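Local structure of Adp-heptose LPS heptosyltransferase II (Escherichia coli, 1PSW) at residues 106-111 / 136-141; 125-130 / 145-150. The protein transfers the second heptose unit from ADP-L-glycero-beta-D-manno-heptose onto heptosyl-Kdo2-lipid A while the core oligosaccharide of lipopolysaccharide is built. All blocks are in the same frame, centred on the assembly; numbering follows the deposited sequence.

Interaction 1. Residues 106-111 / 136-141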
loop_
_atom_site.group_PDB
_atom_site.type_symbol
_atom_site.label_atom_id
_atom_site.label_comp_id
_atom_site.label_asym_id
_atom_site.label_seq_id
_atom_site.Cartn_x
_atom_site.Cartn_y
_atom_site.Cartn_z
ATOM N N THR A 106 19.445 -11.105 -5.885
ATOM C CA THR A 106 18.426 -11.998 -5.325
ATOM C C THR A 106 16.983 -11.688 -5.717
ATOM O O THR A 106 16.626 -10.537 -5.960
ATOM C CB THR A 106 18.489 -11.983 -3.785
ATOM O OG1 THR A 106 19.840 -12.192 -3.358
ATOM C CG2 THR A 106 17.595 -13.075 -3.205
ATOM N N GLY A 107 16.154 -12.730 -5.753
ATOM C CA GLY A 107 14.753 -12.565 -6.091
ATOM C C GLY A 107 14.074 -13.889 -6.373
ATOM O O GLY A 107 14.745 -14.885 -6.645
ATOM N N TRP A 108 12.747 -13.922 -6.290
ATOM C CA TRP A 108 12.034 -15.162 -6.578
ATOM C C TRP A 108 12.160 -15.413 -8.075
ATOM O O TRP A 108 12.317 -14.477 -8.856
ATOM C CB TRP A 108 10.563 -15.061 -6.170
ATOM C CG TRP A 108 10.390 -14.893 -4.691
ATOM C CD1 TRP A 108 10.194 -13.724 -4.011
ATOM C CD2 TRP A 108 10.452 -15.930 -3.701
ATOM N NE1 TRP A 108 10.130 -13.969 -2.657
ATOM C CE2 TRP A 108 10.286 -15.313 -2.441
ATOM C CE3 TRP A 108 10.632 -17.322 -3.756
ATOM C CZ2 TRP A 108 10.297 -16.035 -1.247
ATOM C CZ3 TRP A 108 10.640 -18.043 -2.563
ATOM C CH2 TRP A 108 10.474 -17.395 -1.326
ATOM N N ARG A 109 12.103 -16.676 -8.470
ATOM C CA ARG A 109 12.242 -17.042 -9.874
ATOM C C ARG A 109 11.389 -16.212 -10.832
ATOM O O ARG A 109 11.879 -15.771 -11.868
ATOM C CB ARG A 109 11.939 -18.530 -10.055
ATOM C CG ARG A 109 12.272 -19.070 -11.434
ATOM C CD ARG A 109 12.234 -20.589 -11.442
ATOM N NE ARG A 109 10.909 -21.116 -11.127
ATOM C CZ ARG A 109 10.644 -22.411 -10.978
ATOM N NH1 ARG A 109 11.615 -23.302 -11.113
ATOM N NH2 ARG A 109 9.411 -22.812 -10.696
ATOM N N GLY A 110 10.123 -15.993 -10.494
ATOM C CA GLY A 110 9.263 -15.209 -11.367
ATOM C C GLY A 110 9.231 -15.754 -12.785
ATOM O O GLY A 110 8.975 -16.940 -12.982
ATOM N N GLU A 111 9.494 -14.900 -13.773
ATOM C CA GLU A 111 9.494 -15.327 -15.170
ATOM C C GLU A 111 10.825 -15.947 -15.575
ATOM O O GLU A 111 11.520 -15.424 -16.448
ATOM C CB GLU A 111 9.204 -14.151 -16.102
ATOM C CG GLU A 111 7.956 -13.366 -15.770
ATOM C CD GLU A 111 7.571 -12.402 -16.882
ATOM O OE1 GLU A 111 8.480 -11.801 -17.498
ATOM O OE2 GLU A 111 6.357 -12.235 -17.127
ATOM N N ILE A 136 10.022 -10.639 2.999
ATOM C CA ILE A 136 10.910 -10.778 4.142
ATOM C C ILE A 136 11.907 -11.924 3.960
ATOM O O ILE A 136 13.078 -11.782 4.284
ATOM C CB ILE A 136 10.097 -10.998 5.443
ATOM C CG1 ILE A 136 9.381 -9.699 5.833
ATOM C CG2 ILE A 136 11.008 -11.489 6.556
ATOM C CD1 ILE A 136 8.420 -9.835 7.017
ATOM N N ALA A 137 11.440 -13.053 3.439
ATOM C CA ALA A 137 12.296 -14.220 3.229
ATOM C C ALA A 137 13.543 -13.934 2.387
ATOM O O ALA A 137 14.576 -14.594 2.555
ATOM C CB ALA A 137 11.496 -15.342 2.586
ATOM N N LEU A 138 13.457 -12.960 1.486
ATOM C CA LEU A 138 14.594 -12.640 0.623
ATOM C C LEU A 138 15.806 -12.076 1.358
ATOM O O LEU A 138 16.921 -12.115 0.842
ATOM C CB LEU A 138 14.173 -11.664 -0.476
ATOM C CG LEU A 138 13.083 -12.151 -1.435
ATOM C CD1 LEU A 138 12.821 -11.067 -2.470
ATOM C CD2 LEU A 138 13.508 -13.450 -2.119
ATOM N N ALA A 139 15.587 -11.555 2.560
ATOM C CA ALA A 139 16.670 -10.985 3.349
ATOM C C ALA A 139 17.508 -12.074 4.012
ATOM O O ALA A 139 18.536 -11.787 4.624
ATOM C CB ALA A 139 16.104 -10.047 4.413
ATOM N N TYR A 140 17.067 -13.322 3.897
ATOM C CA TYR A 140 17.790 -14.436 4.496
ATOM C C TYR A 140 18.461 -15.308 3.444
ATOM O O TYR A 140 18.070 -15.303 2.272
ATOM C CB TYR A 140 16.834 -15.271 5.353
ATOM C CG TYR A 140 16.287 -14.492 6.528
ATOM C CD1 TYR A 140 17.050 -14.299 7.677
ATOM C CD2 TYR A 140 15.026 -13.897 6.468
ATOM C CE1 TYR A 140 16.571 -13.530 8.739
ATOM C CE2 TYR A 140 14.539 -13.127 7.521
ATOM C CZ TYR A 140 15.315 -12.949 8.652
ATOM O OH TYR A 140 14.815 -12.200 9.692
ATOM N N ASP A 141 19.478 -16.055 3.864
ATOM C CA ASP A 141 20.205 -16.930 2.948
ATOM C C ASP A 141 19.284 -17.994 2.361
ATOM O O ASP A 141 18.386 -18.492 3.035
ATOM C CB ASP A 141 21.382 -17.593 3.666
ATOM C CG ASP A 141 22.391 -16.584 4.181
ATOM O OD1 ASP A 141 22.857 -15.744 3.380
ATOM O OD2 ASP A 141 22.722 -16.632 5.386
#
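L138 lays its CD2 methyl over one face of the W108 indole, 3.7 Å from the centroid of the five-membered ring and 23° off the ring normal, a CH-pi contact. The methyl sits off-centre toward the nitrogen side, with CD2 3.5 Å from W108 NE1, and the CD1 methyl reaches the same rim at W108 CD1. L138 carries its CG beside the backbone N and anti to the carbonyl carbon (chi1 -61°), which turns the CG branch point toward the indole. Farther along the ring, A137 CB meets W108 CZ2 at 4.1 Å. T106 closes the contact on the strand side, its CG2 lying 4.2 Å from L138 CD2, while its OG1 is hydrogen-bonded to D119. A hydrogen bond from W108 NE1 to R134 O, one turn back in helix 131-137, helps to hold the indole's orientation. With an alanine in place of the tryptophan, R134 O would probably lose the indole donor and a gap open against the L138 methyls. The contact joins the C-terminal end of strand 104-108, in the N-terminal parallel sheet, to the chain around A137 and L138; R121 of the adjoining strand 119-121 also touches L138, and helix 11-27 packs against A139 and Y140.

Interaction 2. Residues 125-130 / 145-150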
loop_
_atom_site.group_PDB
_atom_site.type_symbol
_atom_site.label_atom_id
_atom_site.label_comp_id
_atom_site.label_asym_id
_atom_site.label_seq_id
_atom_site.Cartn_x
_atom_site.Cartn_y
_atom_site.Cartn_z
ATOM N N LYS A 125 4.185 -21.663 -3.071
ATOM C CA LYS A 125 3.036 -20.880 -2.623
ATOM C C LYS A 125 2.404 -21.329 -1.310
ATOM O O LYS A 125 1.925 -20.503 -0.530
ATOM C CB LYS A 125 1.973 -20.838 -3.722
ATOM C CG LYS A 125 2.449 -20.120 -4.976
ATOM C CD LYS A 125 1.333 -19.908 -5.983
ATOM C CE LYS A 125 1.829 -19.062 -7.148
ATOM N NZ LYS A 125 0.732 -18.673 -8.078
ATOM N N GLU A 126 2.406 -22.632 -1.062
ATOM C CA GLU A 126 1.825 -23.164 0.161
ATOM C C GLU A 126 2.737 -22.948 1.360
ATOM O O GLU A 126 2.274 -22.888 2.498
ATOM C CB GLU A 126 1.523 -24.653 -0.002
ATOM C CG GLU A 126 0.491 -24.948 -1.082
ATOM C CD GLU A 126 0.019 -26.391 -1.082
ATOM O OE1 GLU A 126 0.865 -27.295 -1.253
ATOM O OE2 GLU A 126 -1.199 -26.618 -0.913
ATOM N N ALA A 127 4.036 -22.831 1.103
ATOM C CA ALA A 127 5.005 -22.621 2.172
ATOM C C ALA A 127 5.117 -21.147 2.569
ATOM O O ALA A 127 5.602 -20.824 3.654
ATOM C CB ALA A 127 6.371 -23.157 1.744
ATOM N N TRP A 128 4.672 -20.265 1.677
ATOM C CA TRP A 128 4.703 -18.812 1.906
ATOM C C TRP A 128 3.367 -18.227 1.456
ATOM O O TRP A 128 3.272 -17.639 0.382
ATOM C CB TRP A 128 5.831 -18.167 1.098
ATOM C CG TRP A 128 7.140 -18.860 1.264
ATOM C CD1 TRP A 128 7.612 -19.910 0.527
ATOM C CD2 TRP A 128 8.122 -18.602 2.270
ATOM N NE1 TRP A 128 8.826 -20.322 1.013
ATOM C CE2 TRP A 128 9.163 -19.540 2.086
ATOM C CE3 TRP A 128 8.221 -17.674 3.315
ATOM C CZ2 TRP A 128 10.294 -19.573 2.909
ATOM C CZ3 TRP A 128 9.345 -17.709 4.132
ATOM C CH2 TRP A 128 10.364 -18.653 3.924
ATOM N N PRO A 129 2.320 -18.369 2.286
ATOM C CA PRO A 129 0.970 -17.871 1.986
ATOM C C PRO A 129 0.790 -16.356 1.924
ATOM O O PRO A 129 -0.092 -15.869 1.213
ATOM C CB PRO A 129 0.125 -18.505 3.085
ATOM C CG PRO A 129 1.070 -18.538 4.241
ATOM C CD PRO A 129 2.359 -19.013 3.613
ATOM N N LEU A 130 1.616 -15.608 2.648
ATOM C CA LEU A 130 1.492 -14.152 2.657
ATOM C C LEU A 130 2.570 -13.458 1.837
ATOM O O LEU A 130 3.725 -13.859 1.867
ATOM C CB LEU A 130 1.540 -13.635 4.101
ATOM C CG LEU A 130 0.475 -14.198 5.052
ATOM C CD1 LEU A 130 0.593 -13.530 6.418
ATOM C CD2 LEU A 130 -0.902 -13.960 4.461
HETATM N N MSE A 145 15.501 -20.862 4.929
HETATM C CA MSE A 145 14.054 -20.810 5.106
HETATM C C MSE A 145 13.328 -21.723 4.113
HETATM O O MSE A 145 13.487 -21.579 2.901
HETATM C CB MSE A 145 13.541 -19.373 4.919
HETATM C CG MSE A 145 14.282 -18.272 5.696
HETATM SE SE MSE A 145 14.383 -18.539 7.620
HETATM C CE MSE A 145 16.074 -17.657 7.969
ATOM N N ARG A 146 12.535 -22.658 4.627
ATOM C CA ARG A 146 11.768 -23.564 3.777
ATOM C C ARG A 146 10.304 -23.161 3.820
ATOM O O ARG A 146 9.582 -23.313 2.837
ATOM C CB ARG A 146 11.926 -25.010 4.245
ATOM C CG ARG A 146 11.582 -25.215 5.696
ATOM C CD ARG A 146 11.899 -26.623 6.157
ATOM N NE ARG A 146 11.908 -26.703 7.614
ATOM C CZ ARG A 146 12.774 -26.057 8.389
ATOM N NH1 ARG A 146 13.707 -25.286 7.844
ATOM N NH2 ARG A 146 12.702 -26.176 9.707
ATOM N N THR A 147 9.869 -22.649 4.970
ATOM C CA THR A 147 8.490 -22.192 5.140
ATOM C C THR A 147 8.505 -20.898 5.946
ATOM O O THR A 147 9.519 -20.548 6.542
ATOM C CB THR A 147 7.612 -23.230 5.887
ATOM O OG1 THR A 147 7.982 -23.270 7.269
ATOM C CG2 THR A 147 7.791 -24.615 5.282
ATOM N N ALA A 148 7.378 -20.196 5.966
ATOM C CA ALA A 148 7.275 -18.941 6.692
ATOM C C ALA A 148 7.476 -19.131 8.187
ATOM O O ALA A 148 7.829 -18.185 8.893
ATOM C CB ALA A 148 5.918 -18.289 6.419
ATOM N N GLN A 149 7.261 -20.346 8.679
ATOM C CA GLN A 149 7.427 -20.613 10.103
ATOM C C GLN A 149 8.884 -20.489 10.535
ATOM O O GLN A 149 9.158 -20.281 11.713
ATOM C CB GLN A 149 6.897 -22.007 10.444
ATOM C CG GLN A 149 7.044 -22.403 11.916
ATOM C CD GLN A 149 6.434 -21.385 12.874
ATOM O OE1 GLN A 149 5.302 -20.932 12.681
ATOM N NE2 GLN A 149 7.178 -21.034 13.924
ATOM N N ASP A 150 9.814 -20.616 9.590
ATOM C CA ASP A 150 11.232 -20.495 9.914
ATOM C C ASP A 150 11.684 -19.049 10.077
ATOM O O ASP A 150 12.764 -18.790 10.605
ATOM C CB ASP A 150 12.101 -21.151 8.842
ATOM C CG ASP A 150 11.891 -22.644 8.760
ATOM O OD1 ASP A 150 11.617 -23.262 9.811
ATOM O OD2 ASP A 150 12.011 -23.189 7.649
#
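A127 and T147 bring their backbones to within 4.6 Å between CA atoms, and a single hydrogen bond joins the two loops: A148 N donates to A127 O at 3.0 Å. The same oxygen also receives a CA-H...O contact from T147. Just beyond this junction the 145-150 chain coils into a short 3-10 turn, closed by D150 N to T147 O. The W128 indole lies flat beneath the peptide joining T147 to A148, whose T147 C and A148 N stand 3.5 and 3.6 Å above the ring plane, toward its rim. At the edge of the ring the CB of selenomethionine M145 comes 3.4 Å from W128 CH2, near the ring plane, and the two side chains run at about a right angle. A148 CB meets W128 CE3 at 3.9 Å. W128 holds CG beside its backbone N (chi1 -49°), and this swings the six-membered ring under the opposing loop. A127 adds its CB against R146 O at 3.4 Å. Before helix 131-137, for which L130 is the N-cap residue, W128 O accepts a hydrogen bond from R134. The arrangement is a loop-to-loop junction, with one backbone bond and a tryptophan under a peptide, bringing together the chain entering and leaving helix 131-137 in the N-terminal Rossmann-like domain of a GT-B glycosyltransferase.

Interactions 1 and 2 touch, their centres about 12 Å apart, and their segments alternate along the chain. The two tryptophans join them: W108 and W128 meet edge-to-face, with W108 CH2 4.1 Å from W128 NE1. A137 is shared, since its CB, which borders the W108 ring, also lies 3.6 Å from W128 CZ3. A second bridge runs from Y140 CG to the CE of selenomethionine M145, 3.5 Å away. R134 serves both contacts through hydrogen bonds, its backbone carbonyl on one side and its side chain on the other. Their centres lie about 20 and 22 Å from the centre of the chain, on the same side. Neither contact includes a substrate; in GT-B enzymes the active site generally lies in the cleft between the two domains.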